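Local coordinates for uncharacterized protein AbaSI (Acinetobacter baumannii, PDB 4PAR), which acts as a restriction endonuclease specific for 5-hydroxymethylcytosine in DNA, joining a Vsr-like nuclease domain to an SRA-like domain, at residues N199-S204 with Q312-K317; L290-K295 with K305-E310. The protein carries 3 engineered substitutions. One frame throughout, in Å; residues are numbered along the deposited sequence.

Contact 1 (N199-S204 with Q312-K317)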
ATOM      1  N   ASN F 199       2.734  31.754   9.789  1.00106.37           N
ATOM      2  CA  ASN F 199       2.011  32.961   9.381  1.00121.91           C
ATOM      3  C   ASN F 199       1.057  33.475  10.451  1.00114.41           C
ATOM      4  O   ASN F 199       0.486  34.561  10.315  1.00110.31           O
ATOM      5  CB  ASN F 199       1.222  32.715   8.093  1.00137.13           C
ATOM      6  CG  ASN F 199       2.111  32.415   6.906  1.00140.72           C
ATOM      7  OD1 ASN F 199       3.275  32.814   6.867  1.00134.82           O
ATOM      8  ND2 ASN F 199       1.567  31.697   5.929  1.00144.06           N
ATOM      9  N   CYS F 200       0.863  32.682  11.498  1.00109.47           N
ATOM     10  CA  CYS F 200       0.057  33.114  12.635  1.00113.55           C
ATOM     11  C   CYS F 200       0.765  34.181  13.455  1.00113.29           C
ATOM     12  O   CYS F 200       0.128  35.051  14.050  1.00112.13           O
ATOM     13  CB  CYS F 200      -0.278  31.925  13.530  1.00104.05           C
ATOM     14  SG  CYS F 200      -1.358  30.731  12.759  1.00 97.27           S
ATOM     15  N   PHE F 201       2.088  34.072  13.509  1.00116.89           N
ATOM     16  CA  PHE F 201       2.929  34.925  14.341  1.00125.37           C
ATOM     17  C   PHE F 201       3.574  36.110  13.605  1.00132.34           C
ATOM     18  O   PHE F 201       4.443  36.788  14.156  1.00132.85           O
ATOM     19  CB  PHE F 201       3.980  34.062  15.034  1.00120.31           C
ATOM     20  CG  PHE F 201       3.383  33.062  15.986  1.00114.45           C
ATOM     21  CD1 PHE F 201       2.945  33.457  17.240  1.00115.84           C
ATOM     22  CD2 PHE F 201       3.230  31.737  15.617  1.00113.46           C
ATOM     23  CE1 PHE F 201       2.381  32.543  18.116  1.00105.97           C
ATOM     24  CE2 PHE F 201       2.667  30.819  16.487  1.00 97.38           C
ATOM     25  CZ  PHE F 201       2.244  31.224  17.738  1.00 97.35           C
ATOM     26  N   GLY F 202       3.163  36.349  12.363  1.00132.70           N
ATOM     27  CA  GLY F 202       3.686  37.471  11.602  1.00124.46           C
ATOM     28  C   GLY F 202       4.542  37.165  10.388  1.00121.80           C
ATOM     29  O   GLY F 202       4.938  38.081   9.668  1.00125.91           O
ATOM     30  N   TYR F 203       4.843  35.892  10.158  1.00119.03           N
ATOM     31  CA  TYR F 203       5.552  35.491   8.942  1.00123.21           C
ATOM     32  C   TYR F 203       4.668  35.572   7.687  1.00127.23           C
ATOM     33  O   TYR F 203       3.448  35.402   7.753  1.00126.39           O
ATOM     34  CB  TYR F 203       6.113  34.074   9.093  1.00124.57           C
ATOM     35  CG  TYR F 203       7.492  34.022   9.713  1.00129.93           C
ATOM     36  CD1 TYR F 203       8.583  34.603   9.075  1.00136.17           C
ATOM     37  CD2 TYR F 203       7.709  33.383  10.928  1.00120.11           C
ATOM     38  CE1 TYR F 203       9.848  34.559   9.631  1.00137.72           C
ATOM     39  CE2 TYR F 203       8.971  33.332  11.493  1.00129.11           C
ATOM     40  CZ  TYR F 203      10.038  33.924  10.840  1.00138.20           C
ATOM     41  OH  TYR F 203      11.299  33.882  11.393  1.00132.19           O
ATOM     42  N   SER F 204       5.296  35.878   6.555  1.00130.91           N
ATOM     43  CA  SER F 204       4.644  35.872   5.244  1.00133.86           C
ATOM     44  C   SER F 204       4.903  34.575   4.474  1.00136.80           C
ATOM     45  O   SER F 204       4.538  34.467   3.303  1.00148.55           O
ATOM     46  CB  SER F 204       5.101  37.072   4.408  1.00138.20           C
ATOM     47  OG  SER F 204       4.532  38.280   4.886  1.00135.96           O
ATOM     48  N   GLN F 312      -0.529  34.438  22.433  1.00111.84           N
ATOM     49  CA  GLN F 312      -1.082  35.509  21.613  1.00104.97           C
ATOM     50  C   GLN F 312      -0.525  35.448  20.191  1.00105.66           C
ATOM     51  O   GLN F 312       0.598  34.996  19.976  1.00101.64           O
ATOM     52  CB  GLN F 312      -0.800  36.874  22.253  1.00109.50           C
ATOM     53  CG  GLN F 312       0.643  37.085  22.694  1.00116.60           C
ATOM     54  CD  GLN F 312       0.845  38.399  23.432  1.00133.27           C
ATOM     55  OE1 GLN F 312      -0.112  39.124  23.709  1.00134.27           O
ATOM     56  NE2 GLN F 312       2.097  38.713  23.752  1.00145.82           N
ATOM     57  N   THR F 313      -1.324  35.883  19.219  1.00117.86           N
ATOM     58  CA  THR F 313      -0.905  35.866  17.820  1.00114.92           C
ATOM     59  C   THR F 313      -0.536  37.261  17.324  1.00108.90           C
ATOM     60  O   THR F 313      -0.708  38.246  18.041  1.00116.82           O
ATOM     61  CB  THR F 313      -2.010  35.292  16.920  1.00126.98           C
ATOM     62  OG1 THR F 313      -3.144  36.166  16.941  1.00148.40           O
ATOM     63  CG2 THR F 313      -2.432  33.919  17.413  1.00114.86           C
ATOM     64  N   TYR F 314      -0.050  37.346  16.088  1.00110.67           N
ATOM     65  CA  TYR F 314       0.399  38.622  15.533  1.00125.02           C
ATOM     66  C   TYR F 314       0.199  38.707  14.017  1.00123.06           C
ATOM     67  O   TYR F 314       0.381  37.725  13.302  1.00115.09           O
ATOM     68  CB  TYR F 314       1.877  38.858  15.868  1.00142.70           C
ATOM     69  CG  TYR F 314       2.194  38.878  17.351  1.00148.50           C
ATOM     70  CD1 TYR F 314       1.987  40.024  18.111  1.00151.42           C
ATOM     71  CD2 TYR F 314       2.706  37.754  17.989  1.00139.94           C
ATOM     72  CE1 TYR F 314       2.276  40.046  19.466  1.00147.83           C
ATOM     73  CE2 TYR F 314       2.998  37.767  19.343  1.00136.69           C
ATOM     74  CZ  TYR F 314       2.782  38.915  20.075  1.00145.21           C
ATOM     75  OH  TYR F 314       3.073  38.931  21.421  1.00150.08           O
ATOM     76  N   SER F 315      -0.161  39.893  13.536  1.00138.32           N
ATOM     77  CA  SER F 315      -0.345  40.131  12.106  1.00145.46           C
ATOM     78  C   SER F 315       0.985  40.033  11.355  1.00150.85           C
ATOM     79  O   SER F 315       2.044  40.221  11.957  1.00151.12           O
ATOM     80  CB  SER F 315      -0.985  41.505  11.878  1.00151.23           C
ATOM     81  OG  SER F 315      -2.252  41.590  12.508  1.00148.76           O
ATOM     82  N   PRO F 316       0.936  39.730  10.042  1.00146.55           N
ATOM     83  CA  PRO F 316       2.134  39.673   9.192  1.00143.69           C
ATOM     84  C   PRO F 316       3.019  40.916   9.306  1.00156.34           C
ATOM     85  O   PRO F 316       2.509  42.026   9.461  1.00164.78           O
ATOM     86  CB  PRO F 316       1.551  39.548   7.785  1.00137.18           C
ATOM     87  CG  PRO F 316       0.282  38.803   7.994  1.00131.98           C
ATOM     88  CD  PRO F 316      -0.268  39.293   9.311  1.00134.81           C
ATOM     89  N   LYS F 317       4.332  40.719   9.230  1.00154.78           N
ATOM     90  CA  LYS F 317       5.291  41.793   9.477  1.00155.62           C
ATOM     91  C   LYS F 317       5.994  42.246   8.199  1.00157.59           C
ATOM     92  O   LYS F 317       6.612  41.443   7.501  1.00166.88           O
ATOM     93  CB  LYS F 317       6.325  41.336  10.513  1.00149.71           C
ATOM     94  CG  LYS F 317       7.171  42.450  11.112  1.00153.58           C
ATOM     95  CD  LYS F 317       7.979  41.935  12.296  1.00142.67           C
ATOM     96  CE  LYS F 317       8.653  43.072  13.049  1.00160.63           C
ATOM     97  NZ  LYS F 317       9.282  42.604  14.318  1.00158.50           N
TER
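Cys200 and Tyr314 meet where the C-terminal tail of the SRA-like domain runs past the turn at 199-204, which follows on from helix 194-200. The helix is only weakly bonded here, and the tail, which follows strand 302-312 and has no regular structure itself, supplies a donor to Cys200 O: Tyr314 N binds it at 3.1 Å, nearly straight (169°) and in the carbonyl plane. Farther along, Lys317 N reaches Gly202 O at 2.7 Å, on a lone pair but more bent. The same Gly202 O also lies 3.3 Å from Pro316 CA in a CA-H...O contact, and Gly202 CA faces Ser315 O in another. Without a side chain, and with a positive phi of 113°, Gly202 lets the tail come this close to the turn. Side chains meet at a few points. The Phe201 ring has CG anti to its carbonyl carbon (chi1 -64°), which sends it along the tail and brings CE1 within 3.6 Å of Gln312 O, while Tyr314 CD2 lies loosely at its edge. The Tyr314 ring meets Tyr217 at a small angle between planes, and Lys317 makes a cation-pi contact with the same tyrosine. Thr313 turns its hydroxyl to a different helix, where OG1 is hydrogen-bonded to Tyr177 O; its CB sits 3.6 Å from Cys200 O.

Contact 2 (L290-K295 with K305-E310); sequences LYEFQK and KRVKSE. Engineered in segment 305-310: Ser309 (natural residue Cys).
A beta hairpin of the SRA-like domain, strand 283-295 with strand 302-312, is interrupted here by a classic beta bulge in which Val307 and Lys308 both face Leu290. Leu290 O takes two backbone donors, Lys308 N at 3.0 Å and, more weakly, Val307 N, while Leu290 N is bound to Lys308 O. Beyond the bulge the register has moved by one residue: Tyr291 and Arg306 form a non-hydrogen-bonded pair, and Glu292 and Lys305 a hydrogen-bonded one, with N-to-O bonds in both directions. On the face of Tyr291 and Arg306, the arginine lays its aliphatic stem across the tyrosine ring. CB stands over the centre in a CH-pi contact, 3.6 Å from the ring centroid, and CG and CD continue toward CE1 and CZ. With CG anti to the backbone N (chi1 -178°) the stem follows the ring, and a bend at chi3 then leaves the guanidinium plane 66° from the ring plane. The other face carries Leu290, Glu292, Lys305 and Lys308. Leu290 and Lys308 run side by side, CB to CB at 3.6 Å and leucine CD2 against lysine CD. Val307 CG1 touches Glu292 OE2 at 3.6 Å, while Glu292 OE1 is salt-bridged to Lys268. Nearer the hairpin turn, the amide of Gln294 lies against the lysine stem, NE2 3.5 Å from Lys305 CD. Strand 268-276 flanks strand 283-295: Leu290 rests on its Ile270 and Tyr291 on its Val271, while Arg306 packs on Leu185 and Leu243 in neighbouring loops.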
ATOM      1  N   LEU F 290       2.966  26.611  25.421  1.00 98.11           N
ATOM      2  CA  LEU F 290       4.168  27.433  25.541  1.00100.77           C
ATOM      3  C   LEU F 290       5.045  26.879  26.657  1.00 99.22           C
ATOM      4  O   LEU F 290       4.666  26.904  27.842  1.00102.76           O
ATOM      5  CB  LEU F 290       3.820  28.897  25.813  1.00 99.03           C
ATOM      6  CG  LEU F 290       5.022  29.829  25.985  1.00 94.32           C
ATOM      7  CD1 LEU F 290       5.968  29.708  24.803  1.00 95.82           C
ATOM      8  CD2 LEU F 290       4.567  31.267  26.158  1.00 96.46           C
ATOM      9  N   TYR F 291       6.220  26.393  26.257  1.00100.25           N
ATOM     10  CA  TYR F 291       7.115  25.619  27.113  1.00110.13           C
ATOM     11  C   TYR F 291       8.398  26.379  27.470  1.00122.79           C
ATOM     12  O   TYR F 291       8.894  27.196  26.686  1.00132.66           O
ATOM     13  CB  TYR F 291       7.482  24.292  26.431  1.00 95.95           C
ATOM     14  CG  TYR F 291       6.380  23.253  26.405  1.00 87.74           C
ATOM     15  CD1 TYR F 291       5.212  23.467  25.684  1.00 98.03           C
ATOM     16  CD2 TYR F 291       6.518  22.048  27.084  1.00 87.37           C
ATOM     17  CE1 TYR F 291       4.204  22.519  25.653  1.00106.81           C
ATOM     18  CE2 TYR F 291       5.518  21.094  27.061  1.00 96.03           C
ATOM     19  CZ  TYR F 291       4.361  21.334  26.343  1.00106.40           C
ATOM     20  OH  TYR F 291       3.356  20.391  26.308  1.00 98.01           O
ATOM     21  N   GLU F 292       8.936  26.083  28.651  1.00116.98           N
ATOM     22  CA  GLU F 292      10.135  26.750  29.148  1.00126.54           C
ATOM     23  C   GLU F 292      11.230  25.742  29.512  1.00130.14           C
ATOM     24  O   GLU F 292      10.954  24.681  30.078  1.00130.69           O
ATOM     25  CB  GLU F 292       9.787  27.621  30.356  1.00132.29           C
ATOM     26  CG  GLU F 292      10.835  28.659  30.715  1.00137.25           C
ATOM     27  CD  GLU F 292      10.321  29.661  31.732  1.00144.47           C
ATOM     28  OE1 GLU F 292      10.365  30.875  31.444  1.00155.40           O
ATOM     29  OE2 GLU F 292       9.868  29.233  32.814  1.00143.16           O
ATOM     30  N   PHE F 293      12.473  26.101  29.198  1.00120.03           N
ATOM     31  CA  PHE F 293      13.637  25.225  29.357  1.00112.66           C
ATOM     32  C   PHE F 293      14.082  25.142  30.823  1.00123.69           C
ATOM     33  O   PHE F 293      14.392  26.168  31.432  1.00130.89           O
ATOM     34  CB  PHE F 293      14.770  25.754  28.459  1.00112.70           C
ATOM     35  CG  PHE F 293      16.146  25.252  28.816  1.00119.67           C
ATOM     36  CD1 PHE F 293      16.718  24.204  28.117  1.00115.76           C
ATOM     37  CD2 PHE F 293      16.890  25.867  29.813  1.00124.09           C
ATOM     38  CE1 PHE F 293      17.982  23.756  28.436  1.00127.49           C
ATOM     39  CE2 PHE F 293      18.152  25.423  30.138  1.00129.85           C
ATOM     40  CZ  PHE F 293      18.702  24.370  29.449  1.00132.63           C
ATOM     41  N   GLN F 294      14.058  23.942  31.411  1.00129.68           N
ATOM     42  CA  GLN F 294      14.535  23.796  32.792  1.00126.31           C
ATOM     43  C   GLN F 294      15.955  23.229  32.990  1.00127.18           C
ATOM     44  O   GLN F 294      16.523  23.389  34.064  1.00125.60           O
ATOM     45  CB  GLN F 294      13.546  22.906  33.575  1.00127.18           C
ATOM     46  CG  GLN F 294      12.109  23.389  33.519  1.00133.17           C
ATOM     47  CD  GLN F 294      11.569  23.779  34.873  1.00142.63           C
ATOM     48  OE1 GLN F 294      11.747  23.061  35.857  1.00159.26           O
ATOM     49  NE2 GLN F 294      10.910  24.931  34.936  1.00131.86           N
ATOM     50  N   LYS F 295      16.510  22.554  31.978  1.00134.02           N
ATOM     51  CA  LYS F 295      17.712  21.735  32.225  1.00141.84           C
ATOM     52  C   LYS F 295      18.608  21.374  31.028  1.00136.11           C
ATOM     53  O   LYS F 295      18.109  21.153  29.938  1.00146.23           O
ATOM     54  CB  LYS F 295      17.257  20.448  32.916  1.00146.32           C
ATOM     55  CG  LYS F 295      18.360  19.463  33.217  1.00137.44           C
ATOM     56  CD  LYS F 295      17.884  18.370  34.189  1.00136.36           C
ATOM     57  CE  LYS F 295      16.661  18.793  35.021  1.00133.65           C
ATOM     58  NZ  LYS F 295      16.605  18.108  36.347  1.00137.62           N
ATOM     59  N   LYS F 305       9.549  22.474  30.341  1.00106.08           N
ATOM     60  CA  LYS F 305       8.339  22.430  31.157  1.00101.80           C
ATOM     61  C   LYS F 305       7.306  23.385  30.567  1.00 93.39           C
ATOM     62  O   LYS F 305       7.669  24.437  30.047  1.00 94.49           O
ATOM     63  CB  LYS F 305       8.656  22.795  32.612  1.00112.50           C
ATOM     64  CG  LYS F 305       7.458  22.796  33.556  1.00113.45           C
ATOM     65  CD  LYS F 305       7.854  23.279  34.944  1.00126.61           C
ATOM     66  CE  LYS F 305       6.646  23.387  35.861  1.00134.89           C
ATOM     67  NZ  LYS F 305       5.670  24.406  35.385  1.00127.33           N
ATOM     68  N   ARG F 306       6.025  23.029  30.645  1.00 91.00           N
ATOM     69  CA  ARG F 306       4.990  23.860  30.033  1.00 99.21           C
ATOM     70  C   ARG F 306       4.451  24.890  31.019  1.00110.16           C
ATOM     71  O   ARG F 306       3.755  24.551  31.980  1.00103.18           O
ATOM     72  CB  ARG F 306       3.840  22.994  29.510  1.00 85.06           C
ATOM     73  CG  ARG F 306       2.744  23.788  28.824  1.00 83.37           C
ATOM     74  CD  ARG F 306       1.626  22.884  28.342  1.00107.56           C
ATOM     75  NE  ARG F 306       0.800  22.392  29.440  1.00120.82           N
ATOM     76  CZ  ARG F 306      -0.134  21.455  29.303  1.00109.77           C
ATOM     77  NH1 ARG F 306      -0.349  20.904  28.116  1.00 95.05           N
ATOM     78  NH2 ARG F 306      -0.845  21.064  30.352  1.00103.49           N
ATOM     79  N   VAL F 307       4.789  26.152  30.777  1.00112.68           N
ATOM     80  CA  VAL F 307       4.345  27.238  31.638  1.00115.90           C
ATOM     81  C   VAL F 307       3.089  27.966  31.158  1.00119.12           C
ATOM     82  O   VAL F 307       2.482  28.714  31.927  1.00128.34           O
ATOM     83  CB  VAL F 307       5.462  28.281  31.816  1.00105.63           C
ATOM     84  CG1 VAL F 307       6.630  27.670  32.575  1.00102.15           C
ATOM     85  CG2 VAL F 307       5.908  28.816  30.462  1.00 97.26           C
ATOM     86  N   LYS F 308       2.676  27.749  29.911  1.00104.25           N
ATOM     87  CA  LYS F 308       1.485  28.452  29.425  1.00 99.05           C
ATOM     88  C   LYS F 308       0.649  27.603  28.474  1.00101.44           C
ATOM     89  O   LYS F 308       1.180  26.856  27.659  1.00 95.73           O
ATOM     90  CB  LYS F 308       1.873  29.774  28.745  1.00108.62           C
ATOM     91  CG  LYS F 308       2.097  30.944  29.717  1.00122.28           C
ATOM     92  CD  LYS F 308       2.421  32.262  29.005  1.00115.47           C
ATOM     93  CE  LYS F 308       1.203  32.867  28.305  1.00114.17           C
ATOM     94  NZ  LYS F 308       0.159  33.371  29.247  1.00113.71           N
ATOM     95  N   SER F 309      -0.669  27.706  28.612  1.00111.69           N
ATOM     96  CA  SER F 309      -1.593  26.980  27.749  1.00115.73           C
ATOM     97  C   SER F 309      -2.157  27.835  26.610  1.00108.08           C
ATOM     98  O   SER F 309      -2.946  27.353  25.794  1.00 98.71           O
ATOM     99  CB  SER F 309      -2.740  26.404  28.582  1.00132.24           C
ATOM    100  OG  SER F 309      -2.248  25.499  29.558  1.00144.94           O
ATOM    101  N   GLU F 310      -1.767  29.106  26.565  1.00107.30           N
ATOM    102  CA  GLU F 310      -2.279  30.030  25.554  1.00 93.23           C
ATOM    103  C   GLU F 310      -1.175  30.937  25.024  1.00102.44           C
ATOM    104  O   GLU F 310      -0.320  31.389  25.788  1.00110.72           O
ATOM    105  CB  GLU F 310      -3.414  30.880  26.133  1.00 94.69           C
ATOM    106  CG  GLU F 310      -4.585  30.073  26.677  1.00112.51           C
ATOM    107  CD  GLU F 310      -5.657  30.943  27.299  1.00123.22           C
ATOM    108  OE1 GLU F 310      -5.374  32.127  27.578  1.00125.70           O
ATOM    109  OE2 GLU F 310      -6.782  30.443  27.509  1.00125.19           O
TER

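One segment of each contact lies along strand 302-312 or its continuation: 305-310 belongs to the hairpin and 312-317 leads off into the tail. The centres of contacts 1 and 2 are about 21 Å apart, and contact 2 is nested inside the chain loop that contact 1 closes. Contact 2 is a surface contact within a hairpin, with antiparallel backbone pairing broken by one bulge and long side-chain stems along both faces of the sheet. Contact 1, partly buried, ties an irregular tail to the turn at 199-204 with two backbone bonds and few side-chain touches. Their nearest atoms lie about 5 Å (contact 1) and about 19 Å (contact 2) from the bound DNA.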